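Local atomic coordinates of MIP07328p (Drosophila melanogaster, PDB entry 6FKK), a protein that probably acts as an axon guidance cue with chemorepellent activity, binding semaphorin receptors through its extracellular sema domain, the larger part of this fragment. Residues W62-A67 and T102-P107; N256-V259 and F265-D268; L284-F289 and Y402-Y407. One frame throughout, in Å; residues are numbered along the deposited sequence.

Contact 1: residues W62-A67 and T102-P107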
# COMPACT_ATOMS: atom_id res chain seq x y z
N TRP A 62 16.47 -0.08 21.19
CA TRP A 62 15.41 -0.00 22.20
C TRP A 62 15.00 -1.43 22.53
O TRP A 62 14.41 -2.12 21.70
CB TRP A 62 14.23 0.81 21.67
CG TRP A 62 13.14 1.07 22.67
CD1 TRP A 62 13.08 0.62 23.95
CD2 TRP A 62 11.96 1.85 22.46
NE1 TRP A 62 11.92 1.07 24.55
CE2 TRP A 62 11.22 1.82 23.65
CE3 TRP A 62 11.45 2.56 21.36
CZ2 TRP A 62 10.00 2.48 23.79
CZ3 TRP A 62 10.24 3.22 21.51
CH2 TRP A 62 9.53 3.17 22.71
N HIS A 63 15.30 -1.87 23.75
CA HIS A 63 15.10 -3.25 24.15
C HIS A 63 14.03 -3.35 25.23
O HIS A 63 13.80 -2.40 25.99
CB HIS A 63 16.40 -3.87 24.67
CG HIS A 63 17.45 -4.03 23.61
ND1 HIS A 63 17.63 -5.21 22.91
CD2 HIS A 63 18.37 -3.16 23.13
CE1 HIS A 63 18.61 -5.05 22.05
NE2 HIS A 63 19.08 -3.82 22.16
N SER A 64 13.38 -4.51 25.29
CA SER A 64 12.39 -4.78 26.32
C SER A 64 13.09 -5.16 27.62
O SER A 64 14.04 -5.95 27.62
CB SER A 64 11.46 -5.91 25.88
OG SER A 64 10.70 -5.54 24.74
N THR A 65 12.62 -4.58 28.72
CA THR A 65 13.13 -4.96 30.03
C THR A 65 12.89 -6.45 30.27
O THR A 65 11.94 -7.04 29.75
CB THR A 65 12.46 -4.14 31.13
OG1 THR A 65 11.12 -4.62 31.33
CG2 THR A 65 12.41 -2.67 30.74
N ASP A 66 13.78 -7.06 31.06
CA ASP A 66 13.61 -8.46 31.39
C ASP A 66 12.29 -8.70 32.11
O ASP A 66 11.71 -9.78 32.01
CB ASP A 66 14.78 -8.96 32.23
CG ASP A 66 16.02 -9.23 31.40
OD1 ASP A 66 15.95 -9.05 30.16
OD2 ASP A 66 17.05 -9.62 31.98
N ALA A 67 11.79 -7.69 32.84
CA ALA A 67 10.45 -7.79 33.41
C ALA A 67 9.40 -7.86 32.31
O ALA A 67 8.43 -8.63 32.42
CB ALA A 67 10.19 -6.61 34.34
N THR A 102 6.38 -2.70 19.68
CA THR A 102 5.56 -3.75 20.28
C THR A 102 5.93 -3.98 21.74
O THR A 102 5.05 -4.15 22.59
CB THR A 102 5.69 -5.05 19.49
OG1 THR A 102 7.00 -5.60 19.68
CG2 THR A 102 5.47 -4.79 18.00
N ASN A 103 7.23 -3.99 22.04
CA ASN A 103 7.74 -4.13 23.41
C ASN A 103 7.19 -5.39 24.08
O ASN A 103 6.58 -5.34 25.16
CB ASN A 103 7.42 -2.87 24.23
CG ASN A 103 8.02 -2.91 25.63
OD1 ASN A 103 9.06 -3.53 25.85
ND2 ASN A 103 7.35 -2.27 26.58
N SER A 104 7.39 -6.53 23.43
CA SER A 104 7.02 -7.83 23.97
C SER A 104 5.55 -7.86 24.37
O SER A 104 5.20 -8.19 25.51
CB SER A 104 7.93 -8.21 25.14
OG SER A 104 9.29 -8.13 24.77
N TYR A 105 4.68 -7.51 23.42
CA TYR A 105 3.24 -7.45 23.64
C TYR A 105 2.88 -6.51 24.79
O TYR A 105 1.91 -6.75 25.52
CB TYR A 105 2.66 -8.85 23.88
CG TYR A 105 2.65 -9.71 22.63
CD1 TYR A 105 3.82 -10.24 22.12
CD2 TYR A 105 1.45 -10.00 21.97
CE1 TYR A 105 3.81 -11.03 20.98
CE2 TYR A 105 1.44 -10.79 20.84
CZ TYR A 105 2.62 -11.30 20.34
OH TYR A 105 2.61 -12.08 19.21
N LYS A 106 3.65 -5.44 24.95
CA LYS A 106 3.35 -4.37 25.89
C LYS A 106 3.66 -3.05 25.20
O LYS A 106 4.61 -2.35 25.55
CB LYS A 106 4.16 -4.53 27.18
CG LYS A 106 3.77 -3.59 28.31
CD LYS A 106 4.69 -3.79 29.52
CE LYS A 106 4.26 -2.92 30.69
NZ LYS A 106 4.36 -1.46 30.38
N PRO A 107 2.86 -2.68 24.19
CA PRO A 107 3.25 -1.58 23.30
C PRO A 107 3.34 -0.25 24.03
O PRO A 107 2.49 0.08 24.87
CB PRO A 107 2.15 -1.57 22.24
CG PRO A 107 0.98 -2.23 22.90
CD PRO A 107 1.56 -3.26 23.82
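Asn103 and Ser104 grip the hydroxyl of Ser64 from two positions, and this pair of polar contacts is what joins residues 62-67 to residues 102-107. The Asn103 side chain can be followed outward. Its CB is turned so that CG stands anti to the backbone N (chi1 -175°), which swings the amide over toward Ser64. Asn103 CG itself remains 3.9 Å from Ser64 OG, and the meeting is left to the two terminal atoms. Asn103 OD1 accepts a hydrogen bond from Ser64 OG at 2.8 Å; the donor lies in the carbonyl plane, on a lone pair, with a C=O...O angle of 141°. Asn103 ND2 points back into its own loop and donates to Lys106 O at 2.9 Å, with a bent N-H...O angle of 135° and the partner tilted out of the amide plane. A second bond from ND2 goes to Asp68 OD2, on the helix that follows residues 62-65. With partners on both amide atoms, the rotation of the group is well fixed. Ser104 OG lies 2.9 Å from Ser64 OG, and also has a weak bond to His83 O. A leucine in place of Asn103 would probably leave Ser64 OG without its carbonyl acceptor and Lys106 O without its side-chain donor, freeing the loop to shift. Asn103, Ser104 and Tyr105 all have positive phi and psi, the evidence for a tight left-handed turn. That turn connects the antiparallel strands 97-101 and 108-112, while Ser64 sits in the link leaving strand 56-61 of another four-stranded sheet. The arrangement is thus a hairpin loop of one blade fastened to an inter-blade connection, within the beta-propeller of the sema domain.

Contact 2: residues N256-V259 and F265-D268. With NAG (2-acetamido-2-deoxy-beta-D-glucopyranose), chain B.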
# COMPACT_ATOMS: atom_id res chain seq x y z
N ASN A 256 -13.47 -2.83 -6.01
CA ASN A 256 -13.86 -3.74 -7.09
C ASN A 256 -12.66 -3.91 -8.02
O ASN A 256 -12.43 -3.08 -8.91
CB ASN A 256 -15.08 -3.20 -7.83
CG ASN A 256 -15.62 -4.18 -8.87
OD1 ASN A 256 -14.89 -5.02 -9.40
ND2 ASN A 256 -16.90 -4.06 -9.17
N CYS A 257 -11.91 -4.98 -7.81
CA CYS A 257 -10.81 -5.37 -8.70
C CYS A 257 -11.20 -6.70 -9.32
O CYS A 257 -11.01 -7.76 -8.72
CB CYS A 257 -9.49 -5.47 -7.93
SG CYS A 257 -8.06 -5.82 -8.97
N SER A 258 -11.76 -6.64 -10.53
CA SER A 258 -12.30 -7.83 -11.17
C SER A 258 -12.13 -7.73 -12.68
O SER A 258 -12.05 -6.64 -13.24
CB SER A 258 -13.78 -8.03 -10.83
OG SER A 258 -14.57 -6.99 -11.37
N VAL A 259 -12.10 -8.90 -13.32
CA VAL A 259 -12.08 -8.99 -14.77
C VAL A 259 -13.53 -9.03 -15.25
O VAL A 259 -14.26 -9.97 -14.89
CB VAL A 259 -11.32 -10.23 -15.25
CG1 VAL A 259 -11.39 -10.35 -16.76
CG2 VAL A 259 -9.87 -10.17 -14.78
N PHE A 265 -14.57 -12.25 -12.72
CA PHE A 265 -13.55 -12.94 -11.92
C PHE A 265 -12.96 -11.93 -10.94
O PHE A 265 -12.24 -11.02 -11.35
CB PHE A 265 -12.48 -13.54 -12.82
CG PHE A 265 -11.49 -14.42 -12.10
CD1 PHE A 265 -10.34 -13.89 -11.55
CD2 PHE A 265 -11.72 -15.78 -11.98
CE1 PHE A 265 -9.44 -14.69 -10.88
CE2 PHE A 265 -10.82 -16.59 -11.31
CZ PHE A 265 -9.68 -16.04 -10.76
N TYR A 266 -13.25 -12.11 -9.66
CA TYR A 266 -12.87 -11.14 -8.64
C TYR A 266 -11.54 -11.49 -7.99
O TYR A 266 -11.22 -12.67 -7.78
CB TYR A 266 -13.95 -11.04 -7.56
CG TYR A 266 -15.23 -10.39 -8.02
CD1 TYR A 266 -16.23 -11.14 -8.63
CD2 TYR A 266 -15.46 -9.04 -7.81
CE1 TYR A 266 -17.41 -10.56 -9.04
CE2 TYR A 266 -16.64 -8.45 -8.22
CZ TYR A 266 -17.62 -9.21 -8.83
OH TYR A 266 -18.79 -8.62 -9.23
N PHE A 267 -10.77 -10.46 -7.67
CA PHE A 267 -9.61 -10.56 -6.78
C PHE A 267 -10.00 -9.79 -5.52
O PHE A 267 -9.91 -8.56 -5.47
CB PHE A 267 -8.36 -9.98 -7.43
CG PHE A 267 -8.00 -10.62 -8.75
CD1 PHE A 267 -8.59 -10.19 -9.92
CD2 PHE A 267 -7.04 -11.62 -8.81
CE1 PHE A 267 -8.26 -10.77 -11.13
CE2 PHE A 267 -6.71 -12.20 -10.02
CZ PHE A 267 -7.32 -11.77 -11.18
N ASP A 268 -10.44 -10.52 -4.49
CA ASP A 268 -11.14 -9.91 -3.37
C ASP A 268 -10.27 -9.64 -2.15
O ASP A 268 -10.75 -9.03 -1.19
CB ASP A 268 -12.31 -10.80 -2.94
CG ASP A 268 -13.51 -10.67 -3.85
OD1 ASP A 268 -13.76 -9.55 -4.35
OD2 ASP A 268 -14.21 -11.68 -4.07
C1 NAG B . -17.50 -4.93 -10.15
C2 NAG B . -19.01 -5.06 -9.96
C3 NAG B . -19.60 -5.99 -11.01
C4 NAG B . -19.13 -5.63 -12.42
C5 NAG B . -17.62 -5.43 -12.45
C6 NAG B . -17.11 -4.91 -13.78
C7 NAG B . -19.85 -4.75 -7.67
C8 NAG B . -20.11 -5.42 -6.35
N2 NAG B . -19.32 -5.53 -8.62
O3 NAG B . -21.02 -5.90 -10.91
O4 NAG B . -19.41 -6.69 -13.33
O5 NAG B . -17.22 -4.48 -11.45
O6 NAG B . -17.68 -3.65 -14.09
O7 NAG B . -20.10 -3.57 -7.86
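Ser258 and Tyr266 face each other as an antiparallel non-hydrogen-bonded pair, and their fit is that of a small bump under a broad plate. Ser258 CB lies over one face of the Tyr266 ring, 4.0 Å from its centroid and 27° off the normal, a CH-pi contact displaced toward the rim. The Ser258 hydroxyl turns instead to Asn256 OD1, 2.8 Å from Ser258 OG, and so steadies the amide that carries the sugar. The covalent link runs from Asn256 ND2 to C1 of the N-acetylglucosamine. The sugar meets the hydroxyl end of the tyrosine: its N2 comes up at the ring edge, near the plane, and donates to Tyr266 OH at 3.2 Å. The ring is thus met by the serine over one face and by the sugar at its hydroxyl edge.

On the face of Val259 and Phe265 the relief is apolar, Val259 CB lying opposite Phe265 CB. Beyond these paired residues come Cys257 and Phe267. Val259 CG2 reaches the edge of the Phe267 ring at CE1, 4.0 Å away, and Cys257 SG stands obliquely to that ring, 5.5 Å from the centroid. Backbone bonds zip the two sides together: Phe267 N reaches Cys257 O at 2.9 Å with an N-H...O angle of 167°, and Val259 and Phe265 exchange a reciprocal pair.

The hairpin of strands 251-259 and 265-279 is held to its surroundings by the Cys257-Cys302 disulfide, which leads to strand 298-305. Strand 282-290 runs beside strand 265-279, and Asn256 pairs through its backbone with Val368 of the short parallel strand 368-369.

Contact 3: residues L284-F289 and Y402-Y407; sequences LIYAVF and YYDVIY
Two sheets of the sema-domain beta-propeller meet here, strand 282-290 of one facing strand 402-410 of the other, and a single tyrosine does the bridging. The backbones stay well apart, with Tyr286 CA and Ile406 CA, the nearest pair, 8.7 Å from each other, so side chains alone must span the gap. Tyr286 does so with CG anti to its carbonyl carbon (chi1 -65°), which sends the ring lengthwise toward the opposite strand. Its hydroxyl donates to Asp404 OD2 at a Tyr286 OH to Asp404 OD2 distance of 2.6 Å. The oxygen receives it on its anti lone pair, away from OD1, and lies at the ring edge, near the ring plane. Ring and carboxylate are steeply turned against each other, their planes 68° apart.

Blades of a propeller pack face to face, and the second component of this contact fits that scheme: Ile406, two residues on from Asp404 and with its CB likewise directed at strand 282-290, brings CD1 against the ring obliquely. Ile406 CD1 is 3.5 Å from Tyr286 CE2 and 3.9 Å from Tyr286 CD2, and the two side chains cross at about a right angle. Val391 of strand 386-396 and Leu376 add further apolar contacts to the tyrosine, and Phe418 backs Ile406 from strand 414-423.

The carboxylate is held by more than the phenol. OD2 also bonds Ser279 OG on strand 265-279, a sheet neighbour of strand 282-290, and OD1 takes the backbone N of Gln394 on strand 386-396. Three donors on the two oxygens pin the group's rotation and would probably favour its charged form.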
# COMPACT_ATOMS: atom_id res chain seq x y z
N LEU A 284 -4.05 8.73 -8.36
CA LEU A 284 -4.24 7.30 -8.45
C LEU A 284 -3.66 6.59 -7.23
O LEU A 284 -2.70 7.07 -6.61
CB LEU A 284 -3.59 6.73 -9.71
CG LEU A 284 -4.48 6.51 -10.94
CD1 LEU A 284 -5.32 7.75 -11.24
CD2 LEU A 284 -3.63 6.14 -12.14
N ILE A 285 -4.25 5.45 -6.89
CA ILE A 285 -3.73 4.54 -5.88
C ILE A 285 -3.66 3.16 -6.50
O ILE A 285 -4.69 2.60 -6.89
CB ILE A 285 -4.60 4.52 -4.61
CG1 ILE A 285 -4.50 5.85 -3.86
CG2 ILE A 285 -4.19 3.38 -3.70
CD1 ILE A 285 -5.26 5.87 -2.55
N TYR A 286 -2.45 2.61 -6.60
CA TYR A 286 -2.25 1.27 -7.13
C TYR A 286 -2.25 0.26 -6.00
O TYR A 286 -1.63 0.48 -4.96
CB TYR A 286 -0.94 1.19 -7.91
CG TYR A 286 -0.90 2.05 -9.15
CD1 TYR A 286 -0.60 3.41 -9.07
CD2 TYR A 286 -1.14 1.51 -10.41
CE1 TYR A 286 -0.55 4.20 -10.21
CE2 TYR A 286 -1.10 2.30 -11.55
CZ TYR A 286 -0.80 3.64 -11.44
OH TYR A 286 -0.76 4.42 -12.57
N ALA A 287 -2.95 -0.85 -6.21
CA ALA A 287 -3.09 -1.87 -5.18
C ALA A 287 -2.89 -3.25 -5.78
O ALA A 287 -3.10 -3.47 -6.98
CB ALA A 287 -4.46 -1.80 -4.50
N VAL A 288 -2.49 -4.19 -4.93
CA VAL A 288 -2.26 -5.58 -5.30
C VAL A 288 -3.33 -6.44 -4.65
O VAL A 288 -3.57 -6.34 -3.44
CB VAL A 288 -0.86 -6.05 -4.89
CG1 VAL A 288 -0.74 -7.55 -5.03
CG2 VAL A 288 0.19 -5.34 -5.72
N PHE A 289 -3.98 -7.29 -5.45
CA PHE A 289 -5.05 -8.16 -4.98
C PHE A 289 -4.72 -9.61 -5.31
O PHE A 289 -4.13 -9.90 -6.36
CB PHE A 289 -6.39 -7.79 -5.62
CG PHE A 289 -6.89 -6.43 -5.26
CD1 PHE A 289 -6.39 -5.30 -5.89
CD2 PHE A 289 -7.89 -6.27 -4.31
CE1 PHE A 289 -6.86 -4.04 -5.57
CE2 PHE A 289 -8.36 -5.01 -3.98
CZ PHE A 289 -7.85 -3.90 -4.61
N TYR A 402 3.60 10.04 -21.63
CA TYR A 402 3.99 9.76 -20.25
C TYR A 402 3.32 8.48 -19.77
O TYR A 402 2.11 8.31 -19.92
CB TYR A 402 3.62 10.93 -19.34
CG TYR A 402 4.35 12.21 -19.69
CD1 TYR A 402 3.87 13.06 -20.67
CD2 TYR A 402 5.54 12.54 -19.05
CE1 TYR A 402 4.55 14.22 -21.00
CE2 TYR A 402 6.22 13.70 -19.36
CZ TYR A 402 5.72 14.54 -20.34
OH TYR A 402 6.40 15.69 -20.66
N TYR A 403 4.13 7.57 -19.22
CA TYR A 403 3.65 6.28 -18.74
C TYR A 403 4.10 6.08 -17.30
O TYR A 403 5.21 6.45 -16.93
CB TYR A 403 4.17 5.13 -19.60
CG TYR A 403 3.83 5.24 -21.07
CD1 TYR A 403 2.65 4.70 -21.57
CD2 TYR A 403 4.69 5.87 -21.95
CE1 TYR A 403 2.34 4.80 -22.91
CE2 TYR A 403 4.38 5.97 -23.29
CZ TYR A 403 3.21 5.44 -23.77
OH TYR A 403 2.90 5.54 -25.11
N ASP A 404 3.22 5.48 -16.49
CA ASP A 404 3.59 5.06 -15.15
C ASP A 404 4.25 3.69 -15.22
O ASP A 404 3.63 2.72 -15.66
CB ASP A 404 2.37 5.01 -14.24
CG ASP A 404 1.81 6.39 -13.93
OD1 ASP A 404 2.48 7.38 -14.28
OD2 ASP A 404 0.72 6.47 -13.33
N VAL A 405 5.52 3.61 -14.81
CA VAL A 405 6.20 2.33 -14.72
C VAL A 405 5.86 1.70 -13.37
O VAL A 405 6.18 2.26 -12.32
CB VAL A 405 7.72 2.49 -14.88
CG1 VAL A 405 8.40 1.13 -14.86
CG2 VAL A 405 8.02 3.22 -16.18
N ILE A 406 5.19 0.56 -13.41
CA ILE A 406 4.65 -0.08 -12.21
C ILE A 406 5.55 -1.24 -11.82
O ILE A 406 5.88 -2.10 -12.66
CB ILE A 406 3.21 -0.55 -12.44
CG1 ILE A 406 2.32 0.64 -12.81
CG2 ILE A 406 2.68 -1.25 -11.20
CD1 ILE A 406 1.02 0.26 -13.47
N TYR A 407 5.94 -1.28 -10.55
CA TYR A 407 6.78 -2.34 -10.01
C TYR A 407 5.97 -3.18 -9.03
O TYR A 407 5.23 -2.65 -8.21
CB TYR A 407 8.01 -1.76 -9.30
CG TYR A 407 8.93 -0.96 -10.20
CD1 TYR A 407 8.60 0.33 -10.59
CD2 TYR A 407 10.12 -1.49 -10.66
CE1 TYR A 407 9.44 1.07 -11.41
CE2 TYR A 407 10.96 -0.77 -11.48
CZ TYR A 407 10.62 0.51 -11.85
OH TYR A 407 11.45 1.24 -12.67

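From the N terminus, contact 1 comes first, joining the segment after strand 56-61 to a hairpin turn and closing a loop of 34 intervening residues. Contact 2 follows, closing the five-residue turn of a hairpin. Contact 3 spans 112 residues and brings a further propeller sheet against the one that holds the hairpin. The three lie in series, none enclosing or crossing another. Contact 1 stands remote, its centre about 41 Å from that of contact 2 and on the opposite side of the chain's centre. Contacts 2 and 3 touch through Phe289, whose CD1 lies 3.5 Å from Cys257 SG, as strands 265-279 and 282-290 are sheet neighbours.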